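Local coordinates for purine nucleoside phosphorylase (Schistosoma mansoni, PDB 5KO5), which probably catalyses the reversible phosphorolysis of purine nucleosides such as inosine and guanosine, giving the free base and ribose 1-phosphate, at residues I41-Y52 with G68-G76. Sequence-based numbering, arbitrary orientation.
Sequences IEEIEERKVIPY and GNLVLGSVG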
ATOM      1  N   ILE A  41      30.758  -3.020 -12.908  1.00 32.18           N
ATOM      2  CA  ILE A  41      30.343  -2.542 -14.224  1.00 36.61           C
ATOM      3  C   ILE A  41      31.481  -1.794 -14.904  1.00 38.95           C
ATOM      4  O   ILE A  41      31.658  -1.877 -16.126  1.00 45.71           O
ATOM      5  CB  ILE A  41      29.074  -1.677 -14.097  1.00 35.99           C
ATOM      6  CG1 ILE A  41      27.949  -2.480 -13.447  1.00 32.07           C
ATOM      7  CG2 ILE A  41      28.636  -1.147 -15.454  1.00 33.49           C
ATOM      8  CD1 ILE A  41      26.699  -1.668 -13.165  1.00 32.57           C
ATOM      9  N   GLU A  42      32.277  -1.056 -14.125  1.00 43.60           N
ATOM     10  CA  GLU A  42      33.414  -0.343 -14.694  1.00 44.89           C
ATOM     11  C   GLU A  42      34.516  -1.284 -15.165  1.00 44.94           C
ATOM     12  O   GLU A  42      35.382  -0.863 -15.941  1.00 52.56           O
ATOM     13  CB  GLU A  42      33.969   0.665 -13.685  1.00 47.18           C
ATOM     14  N   GLU A  43      34.502  -2.543 -14.727  1.00 44.25           N
ATOM     15  CA  GLU A  43      35.531  -3.510 -15.085  1.00 42.35           C
ATOM     16  C   GLU A  43      35.070  -4.522 -16.126  1.00 43.85           C
ATOM     17  O   GLU A  43      35.775  -5.505 -16.376  1.00 43.87           O
ATOM     18  CB  GLU A  43      36.049  -4.225 -13.835  1.00 48.07           C
ATOM     19  CG  GLU A  43      36.712  -3.300 -12.828  1.00 56.52           C
ATOM     20  CD  GLU A  43      37.939  -2.609 -13.388  1.00 72.48           C
ATOM     21  OE1 GLU A  43      38.633  -3.212 -14.236  1.00 77.93           O
ATOM     22  OE2 GLU A  43      38.206  -1.459 -12.981  1.00 83.40           O
ATOM     23  N   ILE A  44      33.900  -4.313 -16.734  1.00 42.47           N
ATOM     24  CA  ILE A  44      33.446  -5.200 -17.797  1.00 36.93           C
ATOM     25  C   ILE A  44      34.398  -5.108 -18.985  1.00 39.55           C
ATOM     26  O   ILE A  44      34.802  -4.014 -19.403  1.00 42.02           O
ATOM     27  CB  ILE A  44      32.008  -4.823 -18.183  1.00 30.21           C
ATOM     28  CG1 ILE A  44      31.061  -5.077 -17.010  1.00 31.73           C
ATOM     29  CG2 ILE A  44      31.555  -5.603 -19.386  1.00 29.98           C
ATOM     30  CD1 ILE A  44      29.680  -4.510 -17.218  1.00 37.20           C
ATOM     31  N   GLU A  45      34.772  -6.263 -19.535  1.00 38.13           N
ATOM     32  CA  GLU A  45      35.725  -6.317 -20.634  1.00 37.98           C
ATOM     33  C   GLU A  45      35.018  -6.217 -21.979  1.00 37.79           C
ATOM     34  O   GLU A  45      33.856  -6.608 -22.123  1.00 39.29           O
ATOM     35  CB  GLU A  45      36.533  -7.614 -20.590  1.00 39.98           C
ATOM     36  CG  GLU A  45      37.215  -7.879 -19.262  1.00 48.95           C
ATOM     37  CD  GLU A  45      38.109  -9.102 -19.313  1.00 60.18           C
ATOM     38  OE1 GLU A  45      39.147  -9.050 -20.006  1.00 63.89           O
ATOM     39  OE2 GLU A  45      37.764 -10.119 -18.675  1.00 61.18           O
ATOM     40  N   GLU A  46      35.747  -5.695 -22.972  1.00 39.81           N
ATOM     41  CA  GLU A  46      35.227  -5.498 -24.327  1.00 41.80           C
ATOM     42  C   GLU A  46      33.858  -4.830 -24.289  1.00 39.06           C
ATOM     43  O   GLU A  46      32.927  -5.216 -24.998  1.00 46.89           O
ATOM     44  CB  GLU A  46      35.185  -6.807 -25.111  1.00 51.70           C
ATOM     45  CG  GLU A  46      36.523  -7.506 -25.231  1.00 60.49           C
ATOM     46  CD  GLU A  46      36.363  -8.973 -25.564  1.00 64.74           C
ATOM     47  OE1 GLU A  46      37.024  -9.449 -26.511  1.00 66.74           O
ATOM     48  OE2 GLU A  46      35.566  -9.647 -24.877  1.00 65.81           O
ATOM     49  N   ARG A  47      33.736  -3.819 -23.442  1.00 36.38           N
ATOM     50  CA  ARG A  47      32.409  -3.386 -23.056  1.00 33.37           C
ATOM     51  C   ARG A  47      31.812  -2.414 -24.065  1.00 33.92           C
ATOM     52  O   ARG A  47      32.510  -1.715 -24.804  1.00 36.68           O
ATOM     53  CB  ARG A  47      32.416  -2.778 -21.659  1.00 42.08           C
ATOM     54  CG  ARG A  47      33.132  -1.464 -21.553  1.00 46.58           C
ATOM     55  CD  ARG A  47      32.964  -0.932 -20.153  1.00 46.28           C
ATOM     56  NE  ARG A  47      33.114   0.515 -20.099  1.00 54.41           N
ATOM     57  CZ  ARG A  47      32.623   1.266 -19.121  1.00 60.54           C
ATOM     58  NH1 ARG A  47      32.800   2.579 -19.139  1.00 71.39           N
ATOM     59  NH2 ARG A  47      31.947   0.699 -18.130  1.00 54.65           N
ATOM     60  N   LYS A  48      30.486  -2.390 -24.083  1.00 29.98           N
ATOM     61  CA  LYS A  48      29.707  -1.494 -24.922  1.00 31.47           C
ATOM     62  C   LYS A  48      28.727  -0.774 -24.012  1.00 26.83           C
ATOM     63  O   LYS A  48      27.918  -1.419 -23.337  1.00 26.62           O
ATOM     64  CB  LYS A  48      28.954  -2.286 -25.992  1.00 39.36           C
ATOM     65  CG  LYS A  48      28.085  -1.430 -26.884  1.00 43.48           C
ATOM     66  CD  LYS A  48      28.924  -0.407 -27.629  1.00 49.82           C
ATOM     67  CE  LYS A  48      28.046   0.656 -28.256  1.00 53.75           C
ATOM     68  NZ  LYS A  48      28.830   1.672 -29.011  1.00 57.48           N
ATOM     69  N   VAL A  49      28.813   0.551 -23.980  1.00 28.76           N
ATOM     70  CA  VAL A  49      27.980   1.386 -23.121  1.00 26.48           C
ATOM     71  C   VAL A  49      26.864   1.973 -23.974  1.00 25.97           C
ATOM     72  O   VAL A  49      27.127   2.668 -24.962  1.00 28.05           O
ATOM     73  CB  VAL A  49      28.811   2.499 -22.464  1.00 32.35           C
ATOM     74  CG1 VAL A  49      27.942   3.322 -21.531  1.00 31.17           C
ATOM     75  CG2 VAL A  49      30.000   1.907 -21.721  1.00 30.05           C
ATOM     76  N   ILE A  50      25.618   1.702 -23.593  1.00 24.48           N
ATOM     77  CA  ILE A  50      24.463   2.173 -24.352  1.00 27.38           C
ATOM     78  C   ILE A  50      23.593   3.048 -23.457  1.00 23.67           C
ATOM     79  O   ILE A  50      22.900   2.523 -22.574  1.00 22.78           O
ATOM     80  CB  ILE A  50      23.651   0.990 -24.900  1.00 25.03           C
ATOM     81  CG1 ILE A  50      24.554   0.015 -25.660  1.00 27.31           C
ATOM     82  CG2 ILE A  50      22.528   1.489 -25.790  1.00 25.93           C
ATOM     83  CD1 ILE A  50      23.814  -1.194 -26.204  1.00 29.90           C
ATOM     84  N   PRO A  51      23.573   4.369 -23.654  1.00 24.84           N
ATOM     85  CA  PRO A  51      22.711   5.222 -22.820  1.00 23.67           C
ATOM     86  C   PRO A  51      21.247   4.818 -22.954  1.00 24.39           C
ATOM     87  O   PRO A  51      20.764   4.542 -24.055  1.00 23.60           O
ATOM     88  CB  PRO A  51      22.960   6.629 -23.382  1.00 25.01           C
ATOM     89  CG  PRO A  51      24.320   6.549 -24.021  1.00 31.87           C
ATOM     90  CD  PRO A  51      24.417   5.157 -24.575  1.00 28.66           C
ATOM     91  N   TYR A  52      20.545   4.774 -21.813  1.00 21.60           N
ATOM     92  CA  TYR A  52      19.116   4.455 -21.838  1.00 20.65           C
ATOM     93  C   TYR A  52      18.391   5.348 -22.834  1.00 22.87           C
ATOM     94  O   TYR A  52      17.490   4.901 -23.553  1.00 20.81           O
ATOM     95  CB  TYR A  52      18.480   4.677 -20.460  1.00 20.11           C
ATOM     96  CG  TYR A  52      18.930   3.785 -19.322  1.00 19.65           C
ATOM     97  CD1 TYR A  52      19.571   2.573 -19.550  1.00 19.76           C
ATOM     98  CD2 TYR A  52      18.697   4.168 -18.000  1.00 23.45           C
ATOM     99  CE1 TYR A  52      19.972   1.768 -18.484  1.00 19.10           C
ATOM    100  CE2 TYR A  52      19.092   3.376 -16.941  1.00 20.88           C
ATOM    101  CZ  TYR A  52      19.738   2.183 -17.188  1.00 24.08           C
ATOM    102  OH  TYR A  52      20.137   1.403 -16.128  1.00 23.95           O
ATOM    103  N   GLY A  68      22.557   6.688 -16.568  1.00 23.55           N
ATOM    104  CA  GLY A  68      21.574   5.742 -17.060  1.00 22.35           C
ATOM    105  C   GLY A  68      22.049   5.041 -18.316  1.00 24.07           C
ATOM    106  O   GLY A  68      21.745   5.481 -19.430  1.00 25.86           O
ATOM    107  N   ASN A  69      22.814   3.957 -18.153  1.00 22.08           N
ATOM    108  CA  ASN A  69      23.408   3.232 -19.267  1.00 23.47           C
ATOM    109  C   ASN A  69      23.182   1.742 -19.085  1.00 21.21           C
ATOM    110  O   ASN A  69      23.187   1.238 -17.959  1.00 22.18           O
ATOM    111  CB  ASN A  69      24.929   3.414 -19.311  1.00 24.24           C
ATOM    112  CG  ASN A  69      25.352   4.833 -19.599  1.00 26.26           C
ATOM    113  OD1 ASN A  69      24.803   5.495 -20.485  1.00 29.12           O
ATOM    114  ND2 ASN A  69      26.346   5.307 -18.864  1.00 30.95           N
ATOM    115  N   LEU A  70      22.979   1.048 -20.200  1.00 22.22           N
ATOM    116  CA  LEU A  70      23.119  -0.399 -20.253  1.00 21.40           C
ATOM    117  C   LEU A  70      24.540  -0.705 -20.707  1.00 24.90           C
ATOM    118  O   LEU A  70      25.005  -0.150 -21.706  1.00 29.98           O
ATOM    119  CB  LEU A  70      22.131  -0.966 -21.270  1.00 27.21           C
ATOM    120  CG  LEU A  70      21.456  -2.297 -20.965  1.00 29.90           C
ATOM    121  CD1 LEU A  70      20.655  -2.213 -19.668  1.00 23.07           C
ATOM    122  CD2 LEU A  70      20.555  -2.685 -22.129  1.00 25.89           C
ATOM    123  N   VAL A  71      25.234  -1.568 -19.972  1.00 21.77           N
ATOM    124  CA  VAL A  71      26.622  -1.911 -20.270  1.00 22.99           C
ATOM    125  C   VAL A  71      26.699  -3.408 -20.540  1.00 25.90           C
ATOM    126  O   VAL A  71      26.297  -4.218 -19.696  1.00 24.98           O
ATOM    127  CB  VAL A  71      27.565  -1.502 -19.127  1.00 23.82           C
ATOM    128  CG1 VAL A  71      29.017  -1.771 -19.508  1.00 25.26           C
ATOM    129  CG2 VAL A  71      27.357  -0.033 -18.764  1.00 26.72           C
ATOM    130  N   LEU A  72      27.203  -3.775 -21.716  1.00 23.57           N
ATOM    131  CA  LEU A  72      27.339  -5.169 -22.106  1.00 23.79           C
ATOM    132  C   LEU A  72      28.803  -5.498 -22.344  1.00 27.16           C
ATOM    133  O   LEU A  72      29.574  -4.663 -22.827  1.00 27.12           O
ATOM    134  CB  LEU A  72      26.552  -5.479 -23.387  1.00 25.86           C
ATOM    135  CG  LEU A  72      25.033  -5.346 -23.258  1.00 26.03           C
ATOM    136  CD1 LEU A  72      24.564  -3.981 -23.732  1.00 33.43           C
ATOM    137  CD2 LEU A  72      24.334  -6.460 -24.013  1.00 27.45           C
ATOM    138  N   GLY A  73      29.175  -6.731 -22.014  1.00 25.73           N
ATOM    139  CA  GLY A  73      30.544  -7.176 -22.234  1.00 27.05           C
ATOM    140  C   GLY A  73      30.794  -8.491 -21.535  1.00 31.48           C
ATOM    141  O   GLY A  73      29.868  -9.270 -21.302  1.00 28.64           O
ATOM    142  N   SER A  74      32.057  -8.726 -21.190  1.00 29.85           N
ATOM    143  CA  SER A  74      32.477  -9.991 -20.604  1.00 33.83           C
ATOM    144  C   SER A  74      33.010  -9.770 -19.198  1.00 34.69           C
ATOM    145  O   SER A  74      33.802  -8.849 -18.967  1.00 33.95           O
ATOM    146  CB  SER A  74      33.551 -10.668 -21.463  1.00 40.22           C
ATOM    147  OG  SER A  74      33.010 -11.113 -22.696  1.00 51.93           O
ATOM    148  N   VAL A  75      32.575 -10.615 -18.268  1.00 30.75           N
ATOM    149  CA  VAL A  75      33.134 -10.689 -16.925  1.00 33.89           C
ATOM    150  C   VAL A  75      33.396 -12.152 -16.616  1.00 32.51           C
ATOM    151  O   VAL A  75      32.486 -12.983 -16.725  1.00 31.26           O
ATOM    152  CB  VAL A  75      32.185 -10.098 -15.867  1.00 34.66           C
ATOM    153  CG1 VAL A  75      32.717 -10.396 -14.466  1.00 35.07           C
ATOM    154  CG2 VAL A  75      32.012  -8.607 -16.079  1.00 35.65           C
ATOM    155  N   GLY A  76      34.628 -12.464 -16.233  1.00 40.73           N
ATOM    156  CA  GLY A  76      34.958 -13.826 -15.839  1.00 42.75           C
ATOM    157  C   GLY A  76      34.640 -14.863 -16.890  1.00 37.88           C
ATOM    158  O   GLY A  76      34.236 -15.985 -16.558  1.00 46.08           O
TER
HETATM  159  O   HOH W   1      36.790 -10.632 -16.209  1.00 39.29           O
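Tyr-52 lays its ring flat on the peptide that joins Gly-68 to Asn-69, at one end of an antiparallel pairing of strand 47-51 with strand 69-75. Its CB, CG and CD1 lie against Gly-68 O. CD2 and CE2 rest on Gly-68 CA, which makes a CH-pi contact 3.8 Å from the centroid of the Tyr-52 ring. On the same face CE1 meets Asn-69 C at 3.3 Å, CZ lies near Asn-69 N and O, and the OH at the tip is hydrogen-bonded to Gly-85 O. Tyr-52 N also donates to Gly-68 O (2.8 Å, 173°), so backbone and ring grip the same peptide. Further on, paired backbone bonds join Ile-50 with Leu-70, Lys-48 with Leu-72 and Glu-45 with Ser-74; a beta bulge between the last two shifts the register by one residue. Here Ile-44 CG2, anti to its own N, presses on Gly-73 CA at 3.4 Å. Ile-44 CD1 reaches Val-71 CG1 (3.6 Å), and Ile-41 CG2 packs against Val-71 CG2 (3.7 Å). A water bridges Glu-45 OE2 and Gly-76 N. Strand 47-51 pairs with one edge of strand 69-75, and strand 78-84 continues the mixed phosphorylase sheet along the other. Helix 9-23 covers the face bearing Lys-48, Ile-50, Leu-70 and Leu-72, while Val-75 touches helix 259-283.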